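Local atomic coordinates of tail component (Lactobacillus phage J-1, PDB entry 5LY8), a protein that probably binds host cell-wall saccharides through this second carbohydrate-binding module of the phage's evolved distal tail protein, which also holds magnesium ions. Residues K13-Y18 against P83-G88; G52-G55 against I60-P63. All blocks are in the same frame, centred on the assembly; numbering follows the deposited sequence.

Contact 1 (K13-Y18 against P83-G88); sequences KSERVY and PKNSNG
Both carboxylate oxygens of Glu-15 are used to hold Ser-86. Glu-15 OE1 accepts the backbone N-H of Ser-86, N to OE1 2.9 Å, in an almost straight bond (171° at the hydrogen). Glu-15 OE2 takes the hydroxyl Ser-86 OG at 2.6 Å. Each oxygen offers its syn lone pair, the one on the side of its partner oxygen, so the two bonds grip one residue in a bidentate fashion and fix the rotation of the carboxylate. The glutamate CB points toward the loop, CG stands beside the backbone N, and the chain beyond it is extended, so the carboxylate spans the gap. On the serine side, chi1 of 76° sets OG between the backbone N and the carbonyl carbon, which turns the hydroxyl to the same acceptor group as its own N-H. The amide of Asn-85 stands nearly perpendicular to the carboxylate, the planes 81° apart; its OD1 accepts the N-H of Ser-89, just beyond the type I turn of Asn-85 to Gly-88, and a weak bond from Asn-87 N. Farther along, Val-17 CG1 and Pro-83 CD meet tip to tip at 3.7 Å, a small apolar touch. The contact thus joins strand 11-20, an outermost strand of the six-stranded antiparallel sheet, to the loop between strands 73-81 and 94-103; strand 223-238 pairs with strand 11-20 and also holds this loop by a hydrogen bond from Trp-233 NE1 to Pro-83 O.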
ATOM      1  N   LYS A  13       9.169 -20.152 -11.979  1.00 33.01           N
ATOM      2  CA  LYS A  13       7.762 -20.120 -11.607  1.00 30.66           C
ATOM      3  C   LYS A  13       7.418 -18.959 -10.626  1.00 28.99           C
ATOM      4  O   LYS A  13       8.320 -18.309 -10.155  1.00 29.51           O
ATOM      5  CB  LYS A  13       7.375 -21.459 -11.043  1.00 35.12           C
ATOM      6  CG  LYS A  13       8.000 -21.841  -9.729  1.00 57.66           C
ATOM      7  CD  LYS A  13       7.460 -23.196  -9.296  1.00 72.42           C
ATOM      8  CE  LYS A  13       8.164 -23.744  -8.075  1.00 86.79           C
ATOM      9  NZ  LYS A  13       9.524 -24.217  -8.399  1.00 97.47           N
ATOM     10  N   SER A  14       6.134 -18.731 -10.329  1.00 21.54           N
ATOM     11  CA  SER A  14       5.757 -17.777  -9.288  0.50 20.02           C
ATOM     12  C   SER A  14       5.523 -18.536  -7.987  1.00 23.04           C
ATOM     13  O   SER A  14       5.131 -19.714  -8.016  1.00 23.48           O
ATOM     14  CB  SER A  14       4.533 -16.961  -9.694  0.50 23.68           C
ATOM     15  OG  SER A  14       3.354 -17.739  -9.806  0.50 35.40           O
ATOM     16  N   GLU A  15       5.837 -17.897  -6.845  1.00 17.95           N
ATOM     17  CA  GLU A  15       5.691 -18.526  -5.541  1.00 16.56           C
ATOM     18  C   GLU A  15       4.917 -17.580  -4.633  1.00 17.44           C
ATOM     19  O   GLU A  15       5.460 -16.551  -4.214  1.00 16.33           O
ATOM     20  CB  GLU A  15       7.048 -18.891  -4.917  1.00 17.30           C
ATOM     21  CG  GLU A  15       7.878 -19.781  -5.807  1.00 19.83           C
ATOM     22  CD  GLU A  15       9.267 -20.112  -5.323  1.00 24.38           C
ATOM     23  OE1 GLU A  15       9.786 -19.416  -4.411  1.00 19.74           O
ATOM     24  OE2 GLU A  15       9.869 -21.030  -5.922  1.00 22.33           O
ATOM     25  N   ARG A  16       3.668 -17.919  -4.323  1.00 16.25           N
ATOM     26  CA  ARG A  16       2.859 -17.104  -3.452  1.00 16.19           C
ATOM     27  C   ARG A  16       3.288 -17.263  -2.010  1.00 19.65           C
ATOM     28  O   ARG A  16       3.467 -18.393  -1.544  1.00 23.51           O
ATOM     29  CB  ARG A  16       1.369 -17.415  -3.637  1.00 18.93           C
ATOM     30  CG  ARG A  16       0.534 -16.230  -3.164  1.00 23.19           C
ATOM     31  CD  ARG A  16      -0.872 -16.312  -3.647  1.00 28.54           C
ATOM     32  NE  ARG A  16      -1.033 -15.709  -4.967  1.00 24.66           N
ATOM     33  CZ  ARG A  16      -2.220 -15.444  -5.486  1.00 25.97           C
ATOM     34  NH1 ARG A  16      -3.322 -15.720  -4.807  1.00 28.95           N
ATOM     35  NH2 ARG A  16      -2.317 -14.878  -6.681  1.00 22.41           N
ATOM     36  N   VAL A  17       3.544 -16.147  -1.329  1.00 14.72           N
ATOM     37  CA  VAL A  17       3.974 -16.138   0.061  1.00 14.62           C
ATOM     38  C   VAL A  17       2.750 -16.184   0.963  1.00 16.06           C
ATOM     39  O   VAL A  17       2.770 -16.907   1.967  1.00 16.53           O
ATOM     40  CB  VAL A  17       4.862 -14.900   0.312  1.00 16.34           C
ATOM     41  CG1 VAL A  17       5.061 -14.610   1.797  1.00 16.23           C
ATOM     42  CG2 VAL A  17       6.207 -15.072  -0.380  1.00 16.11           C
ATOM     43  N   TYR A  18       1.702 -15.408   0.638  1.00 13.53           N
ATOM     44  CA  TYR A  18       0.496 -15.412   1.458  1.00 14.10           C
ATOM     45  C   TYR A  18      -0.603 -14.914   0.568  1.00 14.13           C
ATOM     46  O   TYR A  18      -0.338 -14.274  -0.453  1.00 13.93           O
ATOM     47  CB  TYR A  18       0.628 -14.501   2.719  1.00 14.88           C
ATOM     48  CG  TYR A  18       0.491 -13.025   2.398  1.00 12.82           C
ATOM     49  CD1 TYR A  18       1.593 -12.274   2.001  1.00 13.23           C
ATOM     50  CD2 TYR A  18      -0.754 -12.401   2.409  1.00 13.21           C
ATOM     51  CE1 TYR A  18       1.460 -10.942   1.615  1.00 13.07           C
ATOM     52  CE2 TYR A  18      -0.895 -11.071   2.025  1.00 12.40           C
ATOM     53  CZ  TYR A  18       0.206 -10.361   1.598  1.00 12.14           C
ATOM     54  OH  TYR A  18       0.076  -9.061   1.184  1.00 13.47           O
ATOM     55  N   PRO A  83       9.444 -14.401   3.655  1.00 14.99           N
ATOM     56  CA  PRO A  83      10.706 -15.149   3.632  1.00 16.53           C
ATOM     57  C   PRO A  83      11.316 -15.120   2.225  1.00 15.29           C
ATOM     58  O   PRO A  83      10.686 -14.698   1.255  1.00 14.80           O
ATOM     59  CB  PRO A  83      10.273 -16.562   4.041  1.00 19.33           C
ATOM     60  CG  PRO A  83       8.863 -16.683   3.611  1.00 23.13           C
ATOM     61  CD  PRO A  83       8.276 -15.283   3.485  1.00 16.82           C
ATOM     62  N   LYS A  84      12.559 -15.568   2.122  1.00 15.45           N
ATOM     63  CA  LYS A  84      13.262 -15.697   0.840  1.00 16.15           C
ATOM     64  C   LYS A  84      12.497 -16.657  -0.080  1.00 16.98           C
ATOM     65  O   LYS A  84      11.749 -17.526   0.386  1.00 17.23           O
ATOM     66  CB  LYS A  84      14.670 -16.257   1.067  1.00 17.66           C
ATOM     67  CG  LYS A  84      15.589 -15.201   1.664  1.00 16.59           C
ATOM     68  CD  LYS A  84      16.945 -15.812   2.017  1.00 17.89           C
ATOM     69  CE  LYS A  84      17.885 -14.712   2.414  1.00 17.56           C
ATOM     70  NZ  LYS A  84      19.202 -15.243   2.861  1.00 18.73           N
ATOM     71  N   ASN A  85      12.675 -16.494  -1.388  1.00 15.11           N
ATOM     72  CA  ASN A  85      12.057 -17.427  -2.325  1.00 15.72           C
ATOM     73  C   ASN A  85      12.778 -18.815  -2.229  1.00 17.36           C
ATOM     74  O   ASN A  85      13.780 -18.961  -1.518  1.00 17.71           O
ATOM     75  CB  ASN A  85      12.041 -16.827  -3.739  1.00 15.86           C
ATOM     76  CG  ASN A  85      13.370 -16.708  -4.432  1.00 15.86           C
ATOM     77  OD1 ASN A  85      14.360 -17.353  -4.063  1.00 16.49           O
ATOM     78  ND2 ASN A  85      13.421 -15.866  -5.464  1.00 16.86           N
ATOM     79  N   SER A  86      12.269 -19.831  -2.923  1.00 17.80           N
ATOM     80  CA  SER A  86      12.835 -21.174  -2.853  1.00 18.00           C
ATOM     81  C   SER A  86      14.255 -21.271  -3.399  1.00 21.68           C
ATOM     82  O   SER A  86      14.947 -22.269  -3.135  1.00 21.34           O
ATOM     83  CB  SER A  86      11.926 -22.166  -3.564  1.00 21.94           C
ATOM     84  OG  SER A  86      12.078 -22.016  -4.968  1.00 21.99           O
ATOM     85  N   ASN A  87      14.706 -20.247  -4.158  1.00 19.33           N
ATOM     86  CA  ASN A  87      16.076 -20.182  -4.657  1.00 18.74           C
ATOM     87  C   ASN A  87      16.999 -19.426  -3.676  1.00 20.93           C
ATOM     88  O   ASN A  87      18.154 -19.146  -4.003  1.00 22.57           O
ATOM     89  CB  ASN A  87      16.095 -19.554  -6.045  1.00 23.00           C
ATOM     90  CG  ASN A  87      17.380 -19.797  -6.788  1.00 46.53           C
ATOM     91  OD1 ASN A  87      17.949 -20.893  -6.788  1.00 33.85           O
ATOM     92  ND2 ASN A  87      17.895 -18.750  -7.394  1.00 38.28           N
ATOM     93  N   GLY A  88      16.461 -19.081  -2.497  1.00 18.42           N
ATOM     94  CA  GLY A  88      17.231 -18.422  -1.449  1.00 18.13           C
ATOM     95  C   GLY A  88      17.468 -16.947  -1.653  1.00 17.43           C
ATOM     96  O   GLY A  88      18.419 -16.400  -1.091  1.00 19.25           O
TER

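Contact 2 (G52-G55 against I60-P63); sequences GPFG and IAYP
With chi1 of -68°, Phe-54 sets its CG anti to its own carbonyl carbon, and a chi2 near -91° turns the ring so that CD1 and CE1 pass obliquely along Pro-63. Tyr-62 has nearly the same first torsion, yet its CB points to the other face of the ribbon, and the ring then leads away from segment 52-55. The motif is a two-stranded antiparallel beta hairpin, strands 54-57 and 60-63. Its register follows from two bridges: Phe-54 with Pro-63 is a non-hydrogen-bonded pair, and Gly-55 with Tyr-62 is a hydrogen-bonded one. The latter pair exchanges two backbone bonds, Gly-55 N to Tyr-62 O at 2.9 Å and Tyr-62 N to Gly-55 O at 2.8 Å. Proline has no N-H to give, which suits Pro-63 to the non-hydrogen-bonded place opposite Phe-54.

On the face carrying Phe-54 and Pro-63, Phe-54 CE1 comes within 3.9 Å of Pro-63 CB, and Phe-54 CD1 lies 4.2 Å from Ala-61 CB. Pro-76 of strand 73-81 touches both Phe-54 and Pro-63, and Met-78 of that strand adds to the packing on Phe-54. The hairpin is thereby laid against the larger mixed sheet by apolar contact, while Ala-61 is bonded through its backbone to Trp-226 of strand 223-238.

Ile-60 CG2 sits 3.4 Å above the plane of the Tyr-62 ring, offset toward its rim. Ile-60 also lies close to the side chain of Gln-227, which with Asp-21 and Gly-59 forms a magnesium site, so this end of the hairpin borders the metal. Across the strands, the carbonyl oxygen of Gly-55 approaches the tyrosine ring at its edge, near the ring plane, 3.7 Å from Tyr-62 CD2.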
ATOM      1  N   GLY A  52      -6.752   0.680  16.069  1.00 13.59           N
ATOM      2  CA  GLY A  52      -8.112   0.340  15.707  1.00 13.78           C
ATOM      3  C   GLY A  52      -8.239  -0.956  14.936  1.00 14.51           C
ATOM      4  O   GLY A  52      -7.257  -1.555  14.511  1.00 14.99           O
ATOM      5  N   PRO A  53      -9.485  -1.401  14.746  1.00 14.54           N
ATOM      6  CA  PRO A  53      -9.727  -2.700  14.118  1.00 14.79           C
ATOM      7  C   PRO A  53     -10.076  -2.625  12.634  1.00 14.74           C
ATOM      8  O   PRO A  53     -10.374  -1.566  12.084  1.00 13.16           O
ATOM      9  CB  PRO A  53     -10.960  -3.194  14.896  1.00 16.53           C
ATOM     10  CG  PRO A  53     -11.735  -1.962  15.110  1.00 17.85           C
ATOM     11  CD  PRO A  53     -10.731  -0.830  15.301  1.00 15.72           C
ATOM     12  N   PHE A  54     -10.124  -3.801  12.020  1.00 14.34           N
ATOM     13  CA  PHE A  54     -10.755  -4.032  10.734  1.00 13.41           C
ATOM     14  C   PHE A  54     -11.992  -4.853  11.023  1.00 15.64           C
ATOM     15  O   PHE A  54     -11.904  -5.819  11.791  1.00 16.79           O
ATOM     16  CB  PHE A  54      -9.885  -4.884   9.812  1.00 14.00           C
ATOM     17  CG  PHE A  54      -8.624  -4.216   9.335  1.00 13.42           C
ATOM     18  CD1 PHE A  54      -8.612  -3.491   8.148  1.00 14.34           C
ATOM     19  CD2 PHE A  54      -7.439  -4.343  10.051  1.00 13.68           C
ATOM     20  CE1 PHE A  54      -7.439  -2.863   7.714  1.00 13.80           C
ATOM     21  CE2 PHE A  54      -6.270  -3.729   9.619  1.00 13.65           C
ATOM     22  CZ  PHE A  54      -6.271  -3.004   8.445  1.00 12.90           C
ATOM     23  N   GLY A  55     -13.092  -4.524  10.374  1.00 13.81           N
ATOM     24  CA  GLY A  55     -14.269  -5.387  10.424  1.00 14.72           C
ATOM     25  C   GLY A  55     -14.318  -6.216   9.149  1.00 15.39           C
ATOM     26  O   GLY A  55     -13.964  -5.705   8.083  1.00 16.25           O
ATOM     27  N   ILE A  60     -14.486  -8.992   2.580  1.00 12.10           N
ATOM     28  CA  ILE A  60     -13.951  -7.643   2.512  1.00 11.43           C
ATOM     29  C   ILE A  60     -13.568  -7.140   3.903  1.00 12.56           C
ATOM     30  O   ILE A  60     -14.304  -7.352   4.873  1.00 12.51           O
ATOM     31  CB  ILE A  60     -15.011  -6.717   1.878  1.00 13.08           C
ATOM     32  CG1 ILE A  60     -15.376  -7.160   0.439  1.00 13.34           C
ATOM     33  CG2 ILE A  60     -14.520  -5.245   1.914  1.00 12.84           C
ATOM     34  CD1 ILE A  60     -16.743  -6.507  -0.102  1.00 16.67           C
ATOM     35  N   ALA A  61     -12.404  -6.486   3.991  1.00 11.73           N
ATOM     36  CA  ALA A  61     -11.949  -5.837   5.214  1.00 11.55           C
ATOM     37  C   ALA A  61     -12.330  -4.363   5.178  1.00 13.06           C
ATOM     38  O   ALA A  61     -12.025  -3.652   4.194  1.00 13.04           O
ATOM     39  CB  ALA A  61     -10.451  -5.997   5.382  1.00 12.99           C
ATOM     40  N   TYR A  62     -12.953  -3.882   6.270  1.00 11.77           N
ATOM     41  CA  TYR A  62     -13.400  -2.505   6.408  1.00 11.76           C
ATOM     42  C   TYR A  62     -12.603  -1.865   7.534  1.00 13.56           C
ATOM     43  O   TYR A  62     -12.848  -2.148   8.703  1.00 13.60           O
ATOM     44  CB  TYR A  62     -14.902  -2.482   6.730  1.00 13.25           C
ATOM     45  CG  TYR A  62     -15.765  -2.970   5.590  1.00 12.94           C
ATOM     46  CD1 TYR A  62     -16.127  -2.117   4.547  1.00 12.74           C
ATOM     47  CD2 TYR A  62     -16.178  -4.292   5.523  1.00 13.01           C
ATOM     48  CE1 TYR A  62     -16.908  -2.567   3.485  1.00 12.71           C
ATOM     49  CE2 TYR A  62     -16.965  -4.747   4.477  1.00 13.08           C
ATOM     50  CZ  TYR A  62     -17.322  -3.890   3.459  1.00 14.28           C
ATOM     51  OH  TYR A  62     -18.071  -4.405   2.429  1.00 14.58           O
ATOM     52  N   PRO A  63     -11.583  -1.057   7.210  1.00 12.67           N
ATOM     53  CA  PRO A  63     -10.822  -0.425   8.289  1.00 13.52           C
ATOM     54  C   PRO A  63     -11.701   0.554   9.072  1.00 15.33           C
ATOM     55  O   PRO A  63     -12.548   1.235   8.487  1.00 16.17           O
ATOM     56  CB  PRO A  63      -9.680   0.293   7.571  1.00 14.87           C
ATOM     57  CG  PRO A  63     -10.038   0.346   6.160  1.00 17.20           C
ATOM     58  CD  PRO A  63     -11.121  -0.663   5.869  1.00 14.21           C
TER

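In the fold
Both segments of contact 2 fall between the two segments of contact 1 in sequence: strand 11-20 comes first, then the hairpin of 52-55 and 60-63, then the loop segment 83-88. Their centres lie 28 Å apart and their nearest atoms about 11 Å, with no touch between them. What they share is strand 223-238, which pairs with strand 11-20 at contact 1 and, through other residues, meets strand 60-63 at contact 2. Strand 73-81, packed against the hairpin, leads into the loop of contact 1. Contact 2 borders one magnesium site, whereas contact 1 is remote from both. Strand 223-238 thus ties the N-terminal edge strand and the metal-side hairpin into one carbohydrate-binding module of the concanavalin clan.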